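Local coordinates for beta-lactamase II (Erythrobacter litoralis, PDB 6V73), which probably hydrolyses the amide bond of beta-lactam antibiotics as a zinc-dependent class B enzyme, giving substituted beta-amino acids, at residues G163-D168 against G182-K187. Sequence-based numbering, arbitrary orientation.
Sequences GAHTRD and GGCMIK. With ZN (zinc ion), chain B; ZN (zinc ion), chain C.
His-165 and Cys-184 meet beside a pair of zinc ions, each holding one of them: His-165 NE2 binds the chain B zinc at 2.1 Å, and Cys-184 SG the chain C zinc at 2.3 Å. His-96 and His-98 also bind the first ion, Asp-100 and His-226 the second. No hydrogen bond joins 163-168 to 182-187; the two loops meet through side-chain packing. With CG anti to the backbone N (chi1 167°), the imidazole of His-165 lies against Cys-184, whose CB sits over one ring face, 3.5 Å from the centroid and offset toward the rim, nearest CD2, in a CH-pi contact. SG lies further out and oblique to the ring. Lys-187 crosses the histidine at about a right angle, its NZ 4.0 Å from His-165 ND1. Lys-187 NZ is held within its own loop by Cys-184 O at 3.0 Å, in the carbonyl plane, and also by Leu-194 O. Farther from the metals, Met-185 SD packs on Ala-164 CB at 3.6 Å, beside helix 205-215, where Ala-164 touches Tyr-205 and Met-185 touches Phe-212. The two loops thus each give one ligand to adjoining sites, three-histidine and Asp-Cys-His, which form the dinuclear zinc centre of subclass B1 metallo-beta-lactamases.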
loop_
_atom_site.group_PDB
_atom_site.type_symbol
_atom_site.label_atom_id
_atom_site.label_comp_id
_atom_site.label_asym_id
_atom_site.label_seq_id
_atom_site.Cartn_x
_atom_site.Cartn_y
_atom_site.Cartn_z
ATOM N N GLY A 163 19.344 -3.210 -6.050
ATOM C CA GLY A 163 17.892 -3.218 -6.001
ATOM C C GLY A 163 17.382 -4.003 -4.807
ATOM O O GLY A 163 17.955 -5.025 -4.416
ATOM N N ALA A 164 16.295 -3.508 -4.218
ATOM C CA ALA A 164 15.636 -4.159 -3.093
ATOM C C ALA A 164 14.211 -3.622 -2.965
ATOM O O ALA A 164 13.339 -3.974 -3.774
ATOM C CB ALA A 164 16.442 -3.950 -1.807
ATOM N N HIS A 165 13.958 -2.776 -1.957
ATOM C CA HIS A 165 12.638 -2.160 -1.814
ATOM C C HIS A 165 12.228 -1.430 -3.091
ATOM O O HIS A 165 11.068 -1.506 -3.511
ATOM C CB HIS A 165 12.625 -1.209 -0.619
ATOM C CG HIS A 165 11.438 -0.300 -0.580
ATOM N ND1 HIS A 165 10.172 -0.742 -0.252
ATOM C CD2 HIS A 165 11.321 1.024 -0.837
ATOM C CE1 HIS A 165 9.328 0.275 -0.302
ATOM N NE2 HIS A 165 10.000 1.357 -0.656
ATOM N N THR A 166 13.167 -0.709 -3.714
ATOM C CA THR A 166 13.040 -0.238 -5.091
ATOM C C THR A 166 14.390 -0.418 -5.779
ATOM O O THR A 166 15.392 -0.750 -5.149
ATOM C CB THR A 166 12.615 1.236 -5.186
ATOM O OG1 THR A 166 13.640 2.044 -4.622
ATOM C CG2 THR A 166 11.309 1.511 -4.454
ATOM N N ARG A 167 14.419 -0.212 -7.094
ATOM C CA ARG A 167 15.675 -0.362 -7.812
ATOM C C ARG A 167 16.633 0.787 -7.526
ATOM O O ARG A 167 17.844 0.629 -7.707
ATOM C CB ARG A 167 15.403 -0.482 -9.320
ATOM C CG ARG A 167 14.652 -1.762 -9.694
ATOM C CD ARG A 167 14.490 -1.871 -11.193
ATOM N NE ARG A 167 13.724 -0.754 -11.736
ATOM C CZ ARG A 167 14.142 0.031 -12.729
ATOM N NH1 ARG A 167 15.345 -0.158 -13.280
ATOM N NH2 ARG A 167 13.367 1.022 -13.154
ATOM N N ASP A 168 16.124 1.930 -7.072
ATOM C CA ASP A 168 16.951 3.103 -6.836
ATOM C C ASP A 168 17.281 3.339 -5.364
ATOM O O ASP A 168 17.936 4.345 -5.065
ATOM C CB ASP A 168 16.269 4.353 -7.412
ATOM C CG ASP A 168 14.869 4.582 -6.835
ATOM O OD1 ASP A 168 14.188 3.592 -6.506
ATOM O OD2 ASP A 168 14.444 5.750 -6.713
ATOM N N GLY A 182 18.872 2.369 6.891
ATOM C CA GLY A 182 18.522 1.455 5.822
ATOM C C GLY A 182 17.384 1.903 4.931
ATOM O O GLY A 182 16.965 1.144 4.048
ATOM N N GLY A 183 16.873 3.116 5.133
ATOM C CA GLY A 183 15.703 3.552 4.397
ATOM C C GLY A 183 14.552 2.577 4.551
ATOM O O GLY A 183 14.308 2.010 5.626
ATOM N N CYS A 184 13.818 2.394 3.455
ATOM C CA CYS A 184 12.695 1.475 3.389
ATOM C C CYS A 184 13.107 0.057 3.039
ATOM O O CYS A 184 12.267 -0.851 3.117
ATOM C CB CYS A 184 11.675 1.959 2.364
ATOM S SG CYS A 184 11.055 3.621 2.660
ATOM N N MET A 185 14.373 -0.156 2.665
ATOM C CA MET A 185 14.838 -1.514 2.409
ATOM C C MET A 185 14.829 -2.351 3.680
ATOM O O MET A 185 14.486 -3.538 3.650
ATOM C CB MET A 185 16.238 -1.474 1.813
ATOM C CG MET A 185 16.898 -2.837 1.760
ATOM S SD MET A 185 18.495 -2.831 0.928
ATOM C CE MET A 185 19.508 -1.999 2.140
ATOM N N ILE A 186 15.212 -1.750 4.801
ATOM C CA ILE A 186 15.342 -2.453 6.067
ATOM C C ILE A 186 14.033 -2.323 6.821
ATOM O O ILE A 186 13.463 -1.223 6.914
ATOM C CB ILE A 186 16.506 -1.889 6.897
ATOM C CG1 ILE A 186 17.841 -2.132 6.197
ATOM C CG2 ILE A 186 16.498 -2.493 8.289
ATOM C CD1 ILE A 186 18.262 -3.604 6.121
ATOM N N LYS A 187 13.548 -3.442 7.351
ATOM C CA LYS A 187 12.344 -3.459 8.161
ATOM C C LYS A 187 12.686 -4.007 9.542
ATOM O O LYS A 187 13.798 -4.483 9.784
ATOM C CB LYS A 187 11.239 -4.276 7.476
ATOM C CG LYS A 187 10.148 -3.420 6.837
ATOM C CD LYS A 187 10.549 -2.857 5.479
ATOM C CE LYS A 187 9.541 -1.801 5.052
ATOM N NZ LYS A 187 9.441 -1.679 3.582
HETATM ZN ZN ZN B . 9.436 3.373 -0.807
HETATM ZN ZN ZN C . 8.765 3.535 2.669
#